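Local coordinates for protein mediator of RNA polymerase II transcription subunit 6 (Schizosaccharomyces pombe, PDB 4H61) that forms part of the Mediator complex, a coactivator that relays signals from gene-specific regulators to the RNA polymerase II transcription machinery, at residues 79-91 and 97-109. Numbering follows the deposited sequence.
Sequences RPPFLWVIQKQNR and VKPLTVYFVCNEN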
loop_
_atom_site.group_PDB
_atom_site.type_symbol
_atom_site.label_atom_id
_atom_site.label_comp_id
_atom_site.label_asym_id
_atom_site.label_seq_id
_atom_site.Cartn_x
_atom_site.Cartn_y
_atom_site.Cartn_z
ATOM N N ARG A 79 -2.421 -6.321 12.179
ATOM C CA ARG A 79 -3.022 -7.017 13.312
ATOM C C ARG A 79 -3.491 -8.405 12.907
ATOM O O ARG A 79 -4.696 -8.672 12.886
ATOM C CB ARG A 79 -4.192 -6.220 13.887
ATOM C CG ARG A 79 -3.782 -4.918 14.553
ATOM C CD ARG A 79 -2.996 -5.153 15.848
ATOM N NE ARG A 79 -3.000 -3.971 16.713
ATOM C CZ ARG A 79 -1.985 -3.120 16.842
ATOM N NH1 ARG A 79 -0.857 -3.318 16.171
ATOM N NH2 ARG A 79 -2.096 -2.072 17.650
ATOM N N PRO A 80 -2.537 -9.297 12.584
ATOM C CA PRO A 80 -2.894 -10.667 12.206
ATOM C C PRO A 80 -3.691 -11.325 13.321
ATOM O O PRO A 80 -3.423 -11.050 14.491
ATOM C CB PRO A 80 -1.532 -11.358 12.065
ATOM C CG PRO A 80 -0.574 -10.263 11.799
ATOM C CD PRO A 80 -1.078 -9.096 12.589
ATOM N N PRO A 81 -4.652 -12.185 12.964
ATOM C CA PRO A 81 -4.956 -12.517 11.569
ATOM C C PRO A 81 -6.242 -11.866 11.056
ATOM O O PRO A 81 -6.799 -12.330 10.060
ATOM C CB PRO A 81 -5.137 -14.032 11.631
ATOM C CG PRO A 81 -5.765 -14.252 12.987
ATOM C CD PRO A 81 -5.285 -13.135 13.897
ATOM N N PHE A 82 -6.700 -10.806 11.719
ATOM C CA PHE A 82 -7.968 -10.177 11.349
ATOM C C PHE A 82 -7.839 -8.960 10.426
ATOM O O PHE A 82 -8.570 -8.859 9.440
ATOM C CB PHE A 82 -8.800 -9.832 12.590
ATOM C CG PHE A 82 -9.515 -11.014 13.188
ATOM C CD1 PHE A 82 -9.439 -12.265 12.591
ATOM C CD2 PHE A 82 -10.272 -10.874 14.343
ATOM C CE1 PHE A 82 -10.096 -13.356 13.139
ATOM C CE2 PHE A 82 -10.934 -11.962 14.895
ATOM C CZ PHE A 82 -10.846 -13.204 14.290
ATOM N N LEU A 83 -6.935 -8.034 10.728
ATOM C CA LEU A 83 -6.815 -6.881 9.853
ATOM C C LEU A 83 -5.412 -6.476 9.426
ATOM O O LEU A 83 -4.426 -6.729 10.116
ATOM C CB LEU A 83 -7.613 -5.665 10.364
ATOM C CG LEU A 83 -7.257 -4.782 11.562
ATOM C CD1 LEU A 83 -5.909 -4.109 11.448
ATOM C CD2 LEU A 83 -8.320 -3.713 11.684
ATOM N N TRP A 84 -5.361 -5.841 8.260
ATOM C CA TRP A 84 -4.183 -5.136 7.795
ATOM C C TRP A 84 -4.705 -3.869 7.152
ATOM O O TRP A 84 -5.815 -3.858 6.617
ATOM C CB TRP A 84 -3.423 -5.962 6.768
ATOM C CG TRP A 84 -2.774 -7.170 7.334
ATOM C CD1 TRP A 84 -1.482 -7.285 7.764
ATOM C CD2 TRP A 84 -3.381 -8.450 7.542
ATOM N NE1 TRP A 84 -1.248 -8.560 8.222
ATOM C CE2 TRP A 84 -2.398 -9.293 8.099
ATOM C CE3 TRP A 84 -4.662 -8.964 7.313
ATOM C CZ2 TRP A 84 -2.655 -10.622 8.428
ATOM C CZ3 TRP A 84 -4.915 -10.280 7.639
ATOM C CH2 TRP A 84 -3.917 -11.095 8.190
ATOM N N VAL A 85 -3.921 -2.799 7.221
ATOM C CA VAL A 85 -4.311 -1.537 6.608
ATOM C C VAL A 85 -3.305 -1.134 5.545
ATOM O O VAL A 85 -2.094 -1.103 5.795
ATOM C CB VAL A 85 -4.436 -0.417 7.645
ATOM C CG1 VAL A 85 -4.736 0.915 6.955
ATOM C CG2 VAL A 85 -5.513 -0.759 8.657
ATOM N N ILE A 86 -3.821 -0.819 4.359
ATOM C CA ILE A 86 -2.989 -0.547 3.194
ATOM C C ILE A 86 -3.169 0.887 2.747
ATOM O O ILE A 86 -4.280 1.410 2.782
ATOM C CB ILE A 86 -3.362 -1.489 2.038
ATOM C CG1 ILE A 86 -3.088 -2.940 2.439
ATOM C CG2 ILE A 86 -2.606 -1.132 0.773
ATOM C CD1 ILE A 86 -3.564 -3.940 1.435
ATOM N N GLN A 87 -2.077 1.524 2.337
ATOM C CA GLN A 87 -2.127 2.905 1.881
ATOM C C GLN A 87 -1.646 3.051 0.446
ATOM O O GLN A 87 -0.562 2.577 0.092
ATOM C CB GLN A 87 -1.271 3.776 2.790
ATOM C CG GLN A 87 -0.909 5.119 2.204
ATOM C CD GLN A 87 -0.187 5.997 3.204
ATOM O OE1 GLN A 87 -0.669 6.198 4.320
ATOM N NE2 GLN A 87 0.980 6.517 2.817
ATOM N N LYS A 88 -2.468 3.696 -0.377
ATOM C CA LYS A 88 -2.066 4.100 -1.720
ATOM C C LYS A 88 -1.386 5.448 -1.579
ATOM O O LYS A 88 -1.919 6.347 -0.928
ATOM C CB LYS A 88 -3.287 4.193 -2.646
ATOM C CG LYS A 88 -3.058 4.855 -4.014
ATOM C CD LYS A 88 -3.922 4.158 -5.069
ATOM C CE LYS A 88 -4.619 5.096 -6.048
ATOM N NZ LYS A 88 -5.971 5.522 -5.582
ATOM N N GLN A 89 -0.205 5.585 -2.171
ATOM C CA GLN A 89 0.551 6.822 -2.057
ATOM C C GLN A 89 1.298 7.147 -3.350
ATOM O O GLN A 89 1.668 6.257 -4.113
ATOM C CB GLN A 89 1.544 6.721 -0.899
ATOM C CG GLN A 89 2.805 5.919 -1.226
ATOM C CD GLN A 89 3.572 5.486 0.014
ATOM O OE1 GLN A 89 3.062 5.557 1.134
ATOM N NE2 GLN A 89 4.807 5.035 -0.184
ATOM N N ASN A 90 1.502 8.429 -3.611
ATOM C CA ASN A 90 2.331 8.813 -4.722
ATOM C C ASN A 90 3.693 9.205 -4.192
ATOM O O ASN A 90 3.829 10.219 -3.513
ATOM C CB ASN A 90 1.720 9.982 -5.481
ATOM C CG ASN A 90 2.574 10.414 -6.662
ATOM O OD1 ASN A 90 3.360 9.625 -7.200
ATOM N ND2 ASN A 90 2.438 11.674 -7.062
ATOM N N ARG A 91 4.707 8.404 -4.491
ATOM C CA ARG A 91 6.036 8.684 -3.975
ATOM C C ARG A 91 6.771 9.680 -4.862
ATOM O O ARG A 91 7.029 9.408 -6.033
ATOM C CB ARG A 91 6.831 7.388 -3.827
ATOM C CG ARG A 91 8.264 7.603 -3.420
ATOM C CD ARG A 91 8.812 6.400 -2.685
ATOM N NE ARG A 91 9.616 6.857 -1.566
ATOM C CZ ARG A 91 9.325 6.631 -0.293
ATOM N NH1 ARG A 91 8.258 5.914 0.029
ATOM N NH2 ARG A 91 10.122 7.108 0.656
ATOM N N VAL A 97 6.385 11.428 0.175
ATOM C CA VAL A 97 5.293 10.579 -0.245
ATOM C C VAL A 97 3.986 11.339 -0.039
ATOM O O VAL A 97 3.835 12.056 0.947
ATOM C CB VAL A 97 5.316 9.276 0.573
ATOM C CG1 VAL A 97 3.921 8.762 0.843
ATOM C CG2 VAL A 97 6.164 8.238 -0.128
ATOM N N LYS A 98 3.051 11.217 -0.974
ATOM C CA LYS A 98 1.747 11.845 -0.791
ATOM C C LYS A 98 0.670 10.782 -0.659
ATOM O O LYS A 98 0.401 10.035 -1.598
ATOM C CB LYS A 98 1.419 12.815 -1.924
ATOM C CG LYS A 98 0.089 13.517 -1.723
ATOM C CD LYS A 98 -0.249 14.444 -2.883
ATOM C CE LYS A 98 -1.620 15.093 -2.695
ATOM N NZ LYS A 98 -2.699 14.072 -2.553
ATOM N N PRO A 99 0.063 10.695 0.524
ATOM C CA PRO A 99 -0.987 9.703 0.776
ATOM C C PRO A 99 -2.217 10.034 -0.051
ATOM O O PRO A 99 -2.671 11.178 -0.026
ATOM C CB PRO A 99 -1.290 9.880 2.267
ATOM C CG PRO A 99 -0.075 10.576 2.827
ATOM C CD PRO A 99 0.400 11.472 1.725
ATOM N N LEU A 100 -2.732 9.047 -0.780
ATOM C CA LEU A 100 -3.859 9.258 -1.682
ATOM C C LEU A 100 -5.145 8.698 -1.099
ATOM O O LEU A 100 -6.136 9.418 -0.973
ATOM C CB LEU A 100 -3.574 8.637 -3.051
ATOM C CG LEU A 100 -2.435 9.348 -3.779
ATOM C CD1 LEU A 100 -2.160 8.738 -5.170
ATOM C CD2 LEU A 100 -2.759 10.834 -3.853
ATOM N N THR A 101 -5.134 7.407 -0.773
ATOM C CA THR A 101 -6.265 6.773 -0.105
ATOM C C THR A 101 -5.808 5.615 0.797
ATOM O O THR A 101 -4.697 5.098 0.642
ATOM C CB THR A 101 -7.374 6.319 -1.112
ATOM O OG1 THR A 101 -7.764 4.961 -0.849
ATOM C CG2 THR A 101 -6.909 6.433 -2.547
ATOM N N VAL A 102 -6.639 5.226 1.763
ATOM C CA VAL A 102 -6.309 4.053 2.572
ATOM C C VAL A 102 -7.439 3.023 2.607
ATOM O O VAL A 102 -8.617 3.372 2.534
ATOM C CB VAL A 102 -5.769 4.405 4.000
ATOM C CG1 VAL A 102 -5.675 5.911 4.206
ATOM C CG2 VAL A 102 -6.594 3.752 5.089
ATOM N N TYR A 103 -7.067 1.750 2.687
ATOM C CA TYR A 103 -8.028 0.664 2.567
ATOM C C TYR A 103 -7.914 -0.251 3.770
ATOM O O TYR A 103 -6.837 -0.394 4.350
ATOM C CB TYR A 103 -7.760 -0.160 1.296
ATOM C CG TYR A 103 -7.461 0.667 0.061
ATOM C CD1 TYR A 103 -6.225 1.288 -0.098
ATOM C CD2 TYR A 103 -8.409 0.813 -0.954
ATOM C CE1 TYR A 103 -5.946 2.041 -1.213
ATOM C CE2 TYR A 103 -8.134 1.568 -2.081
ATOM C CZ TYR A 103 -6.894 2.177 -2.201
ATOM O OH TYR A 103 -6.588 2.933 -3.306
ATOM N N PHE A 104 -9.025 -0.878 4.136
ATOM C CA PHE A 104 -9.014 -1.887 5.185
ATOM C C PHE A 104 -9.132 -3.285 4.600
ATOM O O PHE A 104 -9.887 -3.516 3.658
ATOM C CB PHE A 104 -10.146 -1.644 6.180
ATOM C CG PHE A 104 -9.960 -0.405 7.005
ATOM C CD1 PHE A 104 -8.702 0.164 7.146
ATOM C CD2 PHE A 104 -11.036 0.191 7.644
ATOM C CE1 PHE A 104 -8.522 1.304 7.904
ATOM C CE2 PHE A 104 -10.866 1.332 8.409
ATOM C CZ PHE A 104 -9.610 1.889 8.536
ATOM N N VAL A 105 -8.354 -4.207 5.146
ATOM C CA VAL A 105 -8.522 -5.616 4.848
ATOM C C VAL A 105 -8.967 -6.262 6.149
ATOM O O VAL A 105 -8.151 -6.742 6.939
ATOM C CB VAL A 105 -7.221 -6.261 4.326
ATOM C CG1 VAL A 105 -7.495 -7.666 3.821
ATOM C CG2 VAL A 105 -6.625 -5.420 3.211
ATOM N N CYS A 106 -10.273 -6.238 6.376
ATOM C CA CYS A 106 -10.843 -6.709 7.626
ATOM C C CYS A 106 -11.624 -7.994 7.388
ATOM O O CYS A 106 -12.609 -7.997 6.648
ATOM C CB CYS A 106 -11.758 -5.631 8.204
ATOM S SG CYS A 106 -12.213 -5.886 9.915
ATOM N N ASN A 107 -11.178 -9.081 8.012
ATOM C CA ASN A 107 -11.791 -10.396 7.817
ATOM C C ASN A 107 -11.909 -10.783 6.352
ATOM O O ASN A 107 -12.953 -11.258 5.920
ATOM C CB ASN A 107 -13.170 -10.466 8.480
ATOM C CG ASN A 107 -13.090 -10.466 9.987
ATOM O OD1 ASN A 107 -13.210 -9.418 10.624
ATOM N ND2 ASN A 107 -12.883 -11.643 10.572
ATOM N N GLU A 108 -10.839 -10.549 5.597
ATOM C CA GLU A 108 -10.774 -10.871 4.167
ATOM C C GLU A 108 -11.639 -9.949 3.294
ATOM O O GLU A 108 -11.713 -10.115 2.071
ATOM C CB GLU A 108 -11.080 -12.352 3.920
ATOM C CG GLU A 108 -10.125 -13.279 4.651
ATOM C CD GLU A 108 -10.780 -14.561 5.115
ATOM O OE1 GLU A 108 -11.435 -15.231 4.287
ATOM O OE2 GLU A 108 -10.639 -14.896 6.313
ATOM N N ASN A 109 -12.277 -8.973 3.935
ATOM C CA ASN A 109 -13.030 -7.949 3.234
ATOM C C ASN A 109 -12.166 -6.728 2.988
ATOM O O ASN A 109 -11.597 -6.161 3.924
ATOM C CB ASN A 109 -14.245 -7.532 4.050
ATOM C CG ASN A 109 -15.505 -8.198 3.588
ATOM O OD1 ASN A 109 -15.653 -9.417 3.693
ATOM N ND2 ASN A 109 -16.436 -7.402 3.072
#
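I86 and Y103 pair in the middle of an antiparallel beta hairpin formed by strands 83-91 and 97-106. Y103 N donates to I86 O at 2.8 Å, and I86 N donates back to Y103 O. W84 with V105 and N90 with K98 form equivalent two-bond pairs. The register shifts by one residue between K88 and Q89. There L100 and T101 both face K88, a classic beta bulge. K88 O takes a bond from L100 N at 2.8 Å and a weak one from T101 N.

On the face with W84, I86 and Y103, I86 CD1 packs against V105 CG2 at 3.8 Å. Y103 CG lies opposite the carbonyl carbon (chi1 -44°), which carries the ring along strand 83-91, with K88 N in plane at its edge. The bent K88 chain runs past the Y103 hydroxyl, with CD 3.4 Å from OH.

The other face carries V85, Q87, Q89, V97 and F104. V85 CG2 meets F104 CD1 at 3.6 Å, the two side chains lying side by side. Q87 NE2 bonds Q89 OE1 at 2.8 Å, in the carbonyl plane of the acceptor. The bond is bent, and OE1 lies 24° out of the Q87 amide plane. V97 CG1 and CG2 lie along the Q89 amide, and CG2 also lies over one face of the R91 guanidinium. R91 NE bonds N93 O. Q89 NE2 is held in turn by Q72.

At the far end N107 N bonds F82 O, and a type I' turn from C106 to N109 leads into strand 109-112. Helix 28-33 covers W84, I86 and V105, while helix 115-135 packs on V97, P99 and V102. Strand 70-79 pairs with the edge of 83-91 turned away from 97-106, so the hairpin forms the two middle strands of the four-stranded sheet.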